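Selenium-binding protein (Sulfolobus tokodaii, PDB 2ECE) is of unknown function but belongs to the selenium-binding protein family, folds as a beta propeller and may bind selenium. Local coordinates at residues Asp26-Ala31 against His445-Ser450; Ser204-Val209 against Arg229-Asp234; Asp332-Leu337 against Gln347-Asn352. One frame throughout, in Å; residues are numbered along the deposited sequence.

Interaction 1: residues Asp26-Ala31 against His445-Ser450; sequences DLAYVA and HQVRLS
S450 pairs with L27 through a mixture of main chain and side chain where strand 445-449 ends. Its N-H gives a nearly straight bond to L27 O (3.0 Å, 172° at the hydrogen), arriving from above the carbonyl plane. The return bond, which in a regular antiparallel pair would go to the S450 carbonyl, goes instead from L27 N to S450 OG at 3.0 Å. The hydroxyl is placed for this by a chi1 of 57°, which sets OG between the backbone N and the carbonyl carbon.

Two residues along, Y29 and R448 form a complete hydrogen-bonded pair, with Y29 N reaching R448 O at 2.8 Å. The Y29 side chain runs past the acceptor, CB and CD2 each 3.6 Å from R448 O, which lies oblique to the ring, and the phenol OH is held beyond the contact by P117 O. On the face that carries A28, V30, V447 and L449, the two valines stand side by side, V30 CG2 being 3.9 Å from V447 CG2, while A28 CB touches L449 CD2. M418 touches both valines.

This pairing joins the N-terminal strand 27-33 to the C-terminal strand 443-449 within one four-stranded sheet, the "Velcro" closure familiar from beta propellers. At its far end A31 departs from the regular pattern: its N-H bonds to Q446 O, but its carbonyl accepts from H445 N (2.7 Å) rather than from Q446 N. The H445 ring leads away from A31 and stacks on H74, and the R448 guanidinium turns off to F76 O, S455 and D453.

Interaction 2: residues Ser204-Val209 against Arg229-Asp234; sequences SSEWAV and RIHFWD
S204 and H231 form a single antiparallel hydrogen-bonded pair, S204 N to H231 O and H231 N to S204 O (2.9 Å), beyond which 205-209 leaves the sheet as a loop. The S204 hydroxyl receives the indole N-H of W233, with OG 2.9 Å from NE1 and near the ring plane, and also packs against H231 CB at 3.3 Å.

E206 reaches back with an extended chain, its two oxygens used separately. OE2 is met by H231 NE2 at 2.6 Å in a histidine-carboxylate hydrogen bond, the donor coming on the anti side but 35° out of the carboxylate plane, while the oxygen lies close to the imidazole plane. OE1 takes the backbone N-H of R229 (3.1 Å) from above the carboxylate plane. This polar cluster lies in one four-stranded blade of the propeller and ties the loop after strand 201-204 to the start of strand 229-234. The aliphatic part of R229 lies against the same carboxylate, CD being 3.3 Å from E206 OE2; the ion pair through NH1 is long, and the guanidinium's stronger salt bridge is with D186. H231 CE1 sits over the centre of that guanidinium, while R240 NH1 bonds to H231 ND1.

Interaction 3: residues Asp332-Leu337 against Gln347-Asn352; sequences DKFLYL and QYDISN
F334 and Q347 stack across the strands: the Q347 amide covers one face of the ring (planes 16° apart), while K333 CG lies near the rim of the opposite face, 3.9 Å above the plane. Q347 CG fits into the notch between the two neighbouring aromatic rings, 3.5 Å from F334 CD1 and equally near Y336 CE2. With CG anti to the backbone N (chi1 172°), the extended chain carries Q347 up alongside the Y336 ring. Replacing F334 by an alanine would remove the ring on which the Q347 amide lies, and is likely to open a gap there and let that amide turn.

The two strands, 334-339 and 344-349, form an antiparallel beta hairpin in the middle of a propeller blade, with L335 and Y348 as a hydrogen-bonded pair (L335 N to Y348 O, 2.7 Å). On their face the bumps are aliphatic: L335 CB meets I350 CG2 at 3.7 Å, and L337 crosses Y348 at about a right angle, its CG 3.8 Å from Y348 CE1. I298 and I300 of strand 291-304 pack on this side. Where the strands part, I350 CG1 lies 3.4 Å from D332 O, and a water donates to both D332 O and I350 O. D349 OD2 accepts from S351 N, an Asx turn where strand 344-349 ends, and also from S351 OG through its syn lone pair.

The three contacts lie in three different blades of one propeller and do not touch. Interaction 1 joins residues more than 400 apart in sequence and closes the ring; interactions 2 and 3 fall within the chain it encloses, one after the other, and are local to their own blades. The centres of interactions 1 and 2 are about 26 Å apart, on opposite sides of the chain's centre, although their nearest atoms come within about 8 Å. Interaction 3 lies about 22 Å from interaction 1 and about 23 Å from interaction 2, centre to centre. Where the protein might bind selenium is not established, so no contact is tied to such a site.

Interaction 1: residues Asp26-Ala31 against His445-Ser450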
loop_
_atom_site.group_PDB
_atom_site.type_symbol
_atom_site.label_atom_id
_atom_site.label_comp_id
_atom_site.label_asym_id
_atom_site.label_seq_id
_atom_site.Cartn_x
_atom_site.Cartn_y
_atom_site.Cartn_z
ATOM N N ASP A 26 -10.166 8.660 -14.754
ATOM C CA ASP A 26 -10.205 10.098 -15.022
ATOM C C ASP A 26 -9.508 10.871 -13.902
ATOM O O ASP A 26 -8.973 11.959 -14.122
ATOM C CB ASP A 26 -11.645 10.620 -15.099
ATOM C CG ASP A 26 -12.330 10.285 -16.403
ATOM O OD1 ASP A 26 -11.670 10.355 -17.464
ATOM O OD2 ASP A 26 -13.542 9.971 -16.366
ATOM N N LEU A 27 -9.526 10.300 -12.699
ATOM C CA LEU A 27 -8.944 10.959 -11.536
ATOM C C LEU A 27 -8.101 10.044 -10.678
ATOM O O LEU A 27 -8.215 8.822 -10.739
ATOM C CB LEU A 27 -10.053 11.530 -10.649
ATOM C CG LEU A 27 -11.102 12.424 -11.290
ATOM C CD1 LEU A 27 -12.328 12.477 -10.386
ATOM C CD2 LEU A 27 -10.517 13.811 -11.535
ATOM N N ALA A 28 -7.272 10.669 -9.849
ATOM C CA ALA A 28 -6.405 9.959 -8.925
ATOM C C ALA A 28 -6.531 10.633 -7.566
ATOM O O ALA A 28 -6.244 11.820 -7.421
ATOM C CB ALA A 28 -4.962 10.015 -9.405
ATOM N N TYR A 29 -6.996 9.884 -6.578
ATOM C CA TYR A 29 -7.133 10.417 -5.235
ATOM C C TYR A 29 -5.816 10.084 -4.546
ATOM O O TYR A 29 -5.347 8.949 -4.619
ATOM C CB TYR A 29 -8.317 9.750 -4.530
ATOM C CG TYR A 29 -9.645 10.048 -5.198
ATOM C CD1 TYR A 29 -10.171 11.341 -5.202
ATOM C CD2 TYR A 29 -10.374 9.037 -5.831
ATOM C CE1 TYR A 29 -11.395 11.624 -5.818
ATOM C CE2 TYR A 29 -11.597 9.307 -6.449
ATOM C CZ TYR A 29 -12.103 10.603 -6.436
ATOM O OH TYR A 29 -13.324 10.873 -7.020
ATOM N N VAL A 30 -5.210 11.069 -3.891
ATOM C CA VAL A 30 -3.925 10.837 -3.247
ATOM C C VAL A 30 -3.903 11.234 -1.779
ATOM O O VAL A 30 -4.266 12.357 -1.418
ATOM C CB VAL A 30 -2.808 11.601 -3.991
ATOM C CG1 VAL A 30 -1.438 11.220 -3.438
ATOM C CG2 VAL A 30 -2.892 11.301 -5.492
ATOM N N ALA A 31 -3.472 10.307 -0.932
ATOM C CA ALA A 31 -3.384 10.583 0.493
ATOM C C ALA A 31 -2.151 11.459 0.697
ATOM O O ALA A 31 -1.031 11.042 0.390
ATOM C CB ALA A 31 -3.243 9.283 1.270
ATOM N N HIS A 445 1.278 9.775 -0.369
ATOM C CA HIS A 445 1.336 8.345 -0.101
ATOM C C HIS A 445 0.479 7.520 -1.074
ATOM O O HIS A 445 0.675 7.582 -2.292
ATOM C CB HIS A 445 0.928 8.050 1.351
ATOM C CG HIS A 445 1.557 6.809 1.907
ATOM N ND1 HIS A 445 2.759 6.825 2.583
ATOM C CD2 HIS A 445 1.200 5.506 1.808
ATOM C CE1 HIS A 445 3.117 5.588 2.875
ATOM N NE2 HIS A 445 2.190 4.767 2.415
ATOM N N GLN A 446 -0.478 6.761 -0.557
ATOM C CA GLN A 446 -1.273 5.908 -1.443
ATOM C C GLN A 446 -2.139 6.626 -2.465
ATOM O O GLN A 446 -2.678 7.700 -2.212
ATOM C CB GLN A 446 -2.142 4.942 -0.638
ATOM C CG GLN A 446 -2.767 3.852 -1.513
ATOM C CD GLN A 446 -3.194 2.647 -0.716
ATOM O OE1 GLN A 446 -3.935 2.766 0.266
ATOM N NE2 GLN A 446 -2.735 1.472 -1.130
ATOM N N VAL A 447 -2.259 6.006 -3.632
ATOM C CA VAL A 447 -3.051 6.546 -4.725
ATOM C C VAL A 447 -4.190 5.590 -5.062
ATOM O O VAL A 447 -3.982 4.384 -5.153
ATOM C CB VAL A 447 -2.168 6.743 -5.989
ATOM C CG1 VAL A 447 -3.021 7.148 -7.182
ATOM C CG2 VAL A 447 -1.115 7.806 -5.718
ATOM N N ARG A 448 -5.395 6.129 -5.223
ATOM C CA ARG A 448 -6.545 5.317 -5.605
ATOM C C ARG A 448 -7.127 5.947 -6.862
ATOM O O ARG A 448 -7.506 7.119 -6.861
ATOM C CB ARG A 448 -7.614 5.271 -4.499
ATOM C CG ARG A 448 -7.693 3.914 -3.776
ATOM C CD ARG A 448 -6.511 3.717 -2.823
ATOM N NE ARG A 448 -6.335 2.333 -2.375
ATOM C CZ ARG A 448 -5.780 1.371 -3.106
ATOM N NH1 ARG A 448 -5.340 1.631 -4.331
ATOM N NH2 ARG A 448 -5.652 0.149 -2.608
ATOM N N LEU A 449 -7.190 5.170 -7.936
ATOM C CA LEU A 449 -7.714 5.675 -9.199
ATOM C C LEU A 449 -9.233 5.532 -9.278
ATOM O O LEU A 449 -9.793 4.507 -8.883
ATOM C CB LEU A 449 -7.057 4.928 -10.364
ATOM C CG LEU A 449 -5.523 4.898 -10.352
ATOM C CD1 LEU A 449 -5.016 4.026 -11.500
ATOM C CD2 LEU A 449 -4.979 6.323 -10.468
ATOM N N SER A 450 -9.901 6.564 -9.781
ATOM C CA SER A 450 -11.351 6.520 -9.918
ATOM C C SER A 450 -11.704 5.298 -10.768
ATOM O O SER A 450 -11.082 5.056 -11.797
ATOM C CB SER A 450 -11.863 7.797 -10.592
ATOM O OG SER A 450 -11.257 7.992 -11.861
#

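Interaction 2: residues Ser204-Val209 against Arg229-Asp234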
loop_
_atom_site.group_PDB
_atom_site.type_symbol
_atom_site.label_atom_id
_atom_site.label_comp_id
_atom_site.label_asym_id
_atom_site.label_seq_id
_atom_site.Cartn_x
_atom_site.Cartn_y
_atom_site.Cartn_z
ATOM N N SER A 204 -2.031 -12.166 6.315
ATOM C CA SER A 204 -1.665 -10.942 7.018
ATOM C C SER A 204 -0.152 -10.930 7.220
ATOM O O SER A 204 0.476 -11.994 7.303
ATOM C CB SER A 204 -2.385 -10.870 8.374
ATOM O OG SER A 204 -2.007 -11.945 9.228
ATOM N N SER A 205 0.425 -9.733 7.308
ATOM C CA SER A 205 1.877 -9.589 7.462
ATOM C C SER A 205 2.336 -8.999 8.799
ATOM O O SER A 205 1.567 -8.944 9.758
ATOM C CB SER A 205 2.431 -8.753 6.301
ATOM O OG SER A 205 1.794 -7.492 6.234
ATOM N N GLU A 206 3.592 -8.558 8.862
ATOM C CA GLU A 206 4.130 -8.020 10.115
ATOM C C GLU A 206 5.191 -6.931 9.949
ATOM O O GLU A 206 6.187 -7.115 9.245
ATOM C CB GLU A 206 4.775 -9.132 10.953
ATOM C CG GLU A 206 3.967 -10.406 11.188
ATOM C CD GLU A 206 4.762 -11.421 12.013
ATOM O OE1 GLU A 206 6.006 -11.391 11.928
ATOM O OE2 GLU A 206 4.158 -12.249 12.730
ATOM N N TRP A 207 4.977 -5.803 10.618
ATOM C CA TRP A 207 5.945 -4.717 10.596
ATOM C C TRP A 207 6.469 -4.643 12.030
ATOM O O TRP A 207 7.419 -5.340 12.372
ATOM C CB TRP A 207 5.284 -3.402 10.181
ATOM C CG TRP A 207 6.257 -2.276 9.927
ATOM C CD1 TRP A 207 7.570 -2.389 9.553
ATOM C CD2 TRP A 207 5.963 -0.872 9.932
ATOM N NE1 TRP A 207 8.106 -1.143 9.316
ATOM C CE2 TRP A 207 7.143 -0.195 9.539
ATOM C CE3 TRP A 207 4.817 -0.120 10.220
ATOM C CZ2 TRP A 207 7.207 1.198 9.433
ATOM C CZ3 TRP A 207 4.882 1.268 10.113
ATOM C CH2 TRP A 207 6.069 1.911 9.721
ATOM N N ALA A 208 5.825 -3.831 12.865
ATOM C CA ALA A 208 6.202 -3.680 14.271
ATOM C C ALA A 208 5.063 -2.916 14.935
ATOM O O ALA A 208 4.233 -2.347 14.235
ATOM C CB ALA A 208 7.507 -2.899 14.393
ATOM N N VAL A 209 5.009 -2.905 16.267
ATOM C CA VAL A 209 3.936 -2.190 16.956
ATOM C C VAL A 209 4.192 -0.687 16.941
ATOM O O VAL A 209 5.313 -0.242 16.694
ATOM C CB VAL A 209 3.779 -2.654 18.426
ATOM C CG1 VAL A 209 3.535 -4.156 18.474
ATOM C CG2 VAL A 209 5.004 -2.264 19.236
ATOM N N ARG A 229 7.072 -12.825 9.391
ATOM C CA ARG A 229 6.154 -13.924 9.123
ATOM C C ARG A 229 4.916 -13.504 8.336
ATOM O O ARG A 229 4.478 -12.355 8.414
ATOM C CB ARG A 229 5.670 -14.536 10.442
ATOM C CG ARG A 229 6.751 -14.799 11.467
ATOM C CD ARG A 229 6.144 -14.847 12.869
ATOM N NE ARG A 229 5.393 -16.067 13.133
ATOM C CZ ARG A 229 4.536 -16.211 14.139
ATOM N NH1 ARG A 229 4.314 -15.204 14.976
ATOM N NH2 ARG A 229 3.910 -17.364 14.318
ATOM N N ILE A 230 4.366 -14.452 7.580
ATOM C CA ILE A 230 3.126 -14.244 6.843
ATOM C C ILE A 230 2.173 -15.232 7.515
ATOM O O ILE A 230 2.541 -16.380 7.788
ATOM C CB ILE A 230 3.248 -14.570 5.328
ATOM C CG1 ILE A 230 1.852 -14.600 4.693
ATOM C CG2 ILE A 230 3.948 -15.898 5.121
ATOM C CD1 ILE A 230 1.860 -14.674 3.161
ATOM N N HIS A 231 0.964 -14.780 7.813
ATOM C CA HIS A 231 -0.016 -15.625 8.478
ATOM C C HIS A 231 -1.145 -15.992 7.528
ATOM O O HIS A 231 -1.654 -15.134 6.801
ATOM C CB HIS A 231 -0.590 -14.888 9.691
ATOM C CG HIS A 231 0.440 -14.499 10.704
ATOM N ND1 HIS A 231 0.788 -15.311 11.763
ATOM C CD2 HIS A 231 1.202 -13.384 10.819
ATOM C CE1 HIS A 231 1.716 -14.710 12.489
ATOM N NE2 HIS A 231 1.985 -13.541 11.937
ATOM N N PHE A 232 -1.524 -17.266 7.535
ATOM C CA PHE A 232 -2.608 -17.756 6.691
ATOM C C PHE A 232 -3.810 -18.031 7.578
ATOM O O PHE A 232 -3.700 -18.745 8.578
ATOM C CB PHE A 232 -2.170 -19.030 5.969
ATOM C CG PHE A 232 -0.981 -18.825 5.085
ATOM C CD1 PHE A 232 -1.121 -18.201 3.852
ATOM C CD2 PHE A 232 0.295 -19.169 5.527
ATOM C CE1 PHE A 232 -0.006 -17.912 3.069
ATOM C CE2 PHE A 232 1.418 -18.886 4.751
ATOM C CZ PHE A 232 1.265 -18.253 3.520
ATOM N N TRP A 233 -4.957 -17.467 7.208
ATOM C CA TRP A 233 -6.171 -17.631 7.994
ATOM C C TRP A 233 -7.343 -18.200 7.211
ATOM O O TRP A 233 -7.410 -18.082 5.989
ATOM C CB TRP A 233 -6.648 -16.287 8.543
ATOM C CG TRP A 233 -5.638 -15.449 9.227
ATOM C CD1 TRP A 233 -4.528 -14.881 8.675
ATOM C CD2 TRP A 233 -5.698 -14.990 10.579
ATOM N NE1 TRP A 233 -3.895 -14.087 9.600
ATOM C CE2 TRP A 233 -4.591 -14.137 10.779
ATOM C CE3 TRP A 233 -6.583 -15.215 11.641
ATOM C CZ2 TRP A 233 -4.341 -13.504 12.007
ATOM C CZ3 TRP A 233 -6.334 -14.586 12.865
ATOM C CH2 TRP A 233 -5.223 -13.741 13.034
ATOM N N ASP A 234 -8.275 -18.791 7.951
ATOM C CA ASP A 234 -9.521 -19.316 7.405
ATOM C C ASP A 234 -10.391 -18.052 7.468
ATOM O O ASP A 234 -10.783 -17.621 8.551
ATOM C CB ASP A 234 -10.093 -20.384 8.343
ATOM C CG ASP A 234 -11.392 -20.984 7.829
ATOM O OD1 ASP A 234 -12.178 -20.260 7.186
ATOM O OD2 ASP A 234 -11.631 -22.183 8.088
#

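Interaction 3: residues Asp332-Leu337 against Gln347-Asn352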
loop_
_atom_site.group_PDB
_atom_site.type_symbol
_atom_site.label_atom_id
_atom_site.label_comp_id
_atom_site.label_asym_id
_atom_site.label_seq_id
_atom_site.Cartn_x
_atom_site.Cartn_y
_atom_site.Cartn_z
ATOM N N ASP A 332 -1.864 -10.245 -14.184
ATOM C CA ASP A 332 -0.923 -11.048 -13.413
ATOM C C ASP A 332 0.379 -11.299 -14.155
ATOM O O ASP A 332 1.119 -12.226 -13.823
ATOM C CB ASP A 332 -1.549 -12.396 -13.025
ATOM C CG ASP A 332 -2.629 -12.259 -11.963
ATOM O OD1 ASP A 332 -2.521 -11.341 -11.122
ATOM O OD2 ASP A 332 -3.574 -13.077 -11.955
ATOM N N LYS A 333 0.676 -10.466 -15.147
ATOM C CA LYS A 333 1.894 -10.643 -15.930
ATOM C C LYS A 333 3.104 -9.898 -15.368
ATOM O O LYS A 333 4.236 -10.370 -15.486
ATOM C CB LYS A 333 1.645 -10.207 -17.381
ATOM C CG LYS A 333 2.774 -10.532 -18.343
ATOM C CD LYS A 333 2.478 -10.016 -19.746
ATOM C CE LYS A 333 3.562 -10.451 -20.722
ATOM N NZ LYS A 333 3.338 -9.903 -22.098
ATOM N N PHE A 334 2.874 -8.747 -14.739
ATOM C CA PHE A 334 3.984 -7.956 -14.206
ATOM C C PHE A 334 3.926 -7.645 -12.712
ATOM O O PHE A 334 2.855 -7.424 -12.145
ATOM C CB PHE A 334 4.107 -6.650 -14.994
ATOM C CG PHE A 334 4.505 -6.846 -16.438
ATOM C CD1 PHE A 334 5.791 -7.266 -16.764
ATOM C CD2 PHE A 334 3.589 -6.632 -17.464
ATOM C CE1 PHE A 334 6.163 -7.472 -18.096
ATOM C CE2 PHE A 334 3.953 -6.837 -18.806
ATOM C CZ PHE A 334 5.240 -7.257 -19.117
ATOM N N LEU A 335 5.101 -7.632 -12.092
ATOM C CA LEU A 335 5.256 -7.347 -10.672
ATOM C C LEU A 335 6.097 -6.067 -10.636
ATOM O O LEU A 335 7.183 -6.023 -11.214
ATOM C CB LEU A 335 6.007 -8.507 -10.001
ATOM C CG LEU A 335 5.850 -8.878 -8.518
ATOM C CD1 LEU A 335 7.224 -9.229 -7.956
ATOM C CD2 LEU A 335 5.221 -7.748 -7.727
ATOM N N TYR A 336 5.589 -5.012 -10.008
ATOM C CA TYR A 336 6.344 -3.766 -9.932
ATOM C C TYR A 336 6.830 -3.560 -8.511
ATOM O O TYR A 336 6.098 -3.833 -7.563
ATOM C CB TYR A 336 5.482 -2.577 -10.363
ATOM C CG TYR A 336 5.061 -2.628 -11.812
ATOM C CD1 TYR A 336 3.938 -3.359 -12.207
ATOM C CD2 TYR A 336 5.807 -1.975 -12.796
ATOM C CE1 TYR A 336 3.567 -3.439 -13.554
ATOM C CE2 TYR A 336 5.450 -2.050 -14.144
ATOM C CZ TYR A 336 4.332 -2.783 -14.516
ATOM O OH TYR A 336 3.987 -2.870 -15.848
ATOM N N LEU A 337 8.070 -3.099 -8.365
ATOM C CA LEU A 337 8.625 -2.852 -7.043
ATOM C C LEU A 337 9.180 -1.445 -7.008
ATOM O O LEU A 337 9.606 -0.903 -8.031
ATOM C CB LEU A 337 9.799 -3.786 -6.706
ATOM C CG LEU A 337 10.037 -5.243 -7.110
ATOM C CD1 LEU A 337 11.209 -5.759 -6.275
ATOM C CD2 LEU A 337 8.820 -6.104 -6.885
ATOM N N GLN A 347 10.078 -3.360 -13.047
ATOM C CA GLN A 347 8.989 -4.152 -13.591
ATOM C C GLN A 347 9.531 -5.559 -13.812
ATOM O O GLN A 347 10.514 -5.744 -14.526
ATOM C CB GLN A 347 8.515 -3.580 -14.930
ATOM C CG GLN A 347 7.503 -4.465 -15.646
ATOM C CD GLN A 347 7.317 -4.085 -17.104
ATOM O OE1 GLN A 347 6.230 -3.677 -17.523
ATOM N NE2 GLN A 347 8.379 -4.214 -17.883
ATOM N N TYR A 348 8.904 -6.547 -13.186
ATOM C CA TYR A 348 9.331 -7.928 -13.346
ATOM C C TYR A 348 8.250 -8.734 -14.049
ATOM O O TYR A 348 7.086 -8.713 -13.647
ATOM C CB TYR A 348 9.624 -8.583 -11.996
ATOM C CG TYR A 348 10.908 -8.150 -11.339
ATOM C CD1 TYR A 348 10.984 -6.954 -10.630
ATOM C CD2 TYR A 348 12.053 -8.946 -11.419
ATOM C CE1 TYR A 348 12.171 -6.558 -10.011
ATOM C CE2 TYR A 348 13.245 -8.563 -10.806
ATOM C CZ TYR A 348 13.297 -7.366 -10.102
ATOM O OH TYR A 348 14.469 -6.982 -9.488
ATOM N N ASP A 349 8.636 -9.432 -15.110
ATOM C CA ASP A 349 7.698 -10.270 -15.839
ATOM C C ASP A 349 7.523 -11.502 -14.961
ATOM O O ASP A 349 8.492 -12.195 -14.660
ATOM C CB ASP A 349 8.296 -10.656 -17.201
ATOM C CG ASP A 349 7.419 -11.617 -17.980
ATOM O OD1 ASP A 349 7.243 -11.397 -19.199
ATOM O OD2 ASP A 349 6.916 -12.595 -17.387
ATOM N N ILE A 350 6.301 -11.764 -14.520
ATOM C CA ILE A 350 6.073 -12.929 -13.680
ATOM C C ILE A 350 5.235 -13.999 -14.366
ATOM O O ILE A 350 4.467 -14.709 -13.710
ATOM C CB ILE A 350 5.416 -12.549 -12.321
ATOM C CG1 ILE A 350 4.198 -11.653 -12.544
ATOM C CG2 ILE A 350 6.438 -11.862 -11.436
ATOM C CD1 ILE A 350 3.467 -11.317 -11.258
ATOM N N SER A 351 5.385 -14.113 -15.685
ATOM C CA SER A 351 4.665 -15.127 -16.454
ATOM C C SER A 351 4.875 -16.439 -15.711
ATOM O O SER A 351 3.990 -17.293 -15.653
ATOM C CB SER A 351 5.230 -15.221 -17.872
ATOM O OG SER A 351 5.042 -14.000 -18.566
ATOM N N ASN A 352 6.071 -16.589 -15.157
ATOM C CA ASN A 352 6.406 -17.741 -14.339
ATOM C C ASN A 352 6.721 -17.070 -13.011
ATOM O O ASN A 352 7.810 -16.524 -12.825
ATOM C CB ASN A 352 7.641 -18.469 -14.860
ATOM C CG ASN A 352 8.073 -19.593 -13.938
ATOM O OD1 ASN A 352 7.463 -19.826 -12.891
ATOM N ND2 ASN A 352 9.129 -20.297 -14.320
HETATM O O HOH W 1 1.824 -14.531 -12.744
#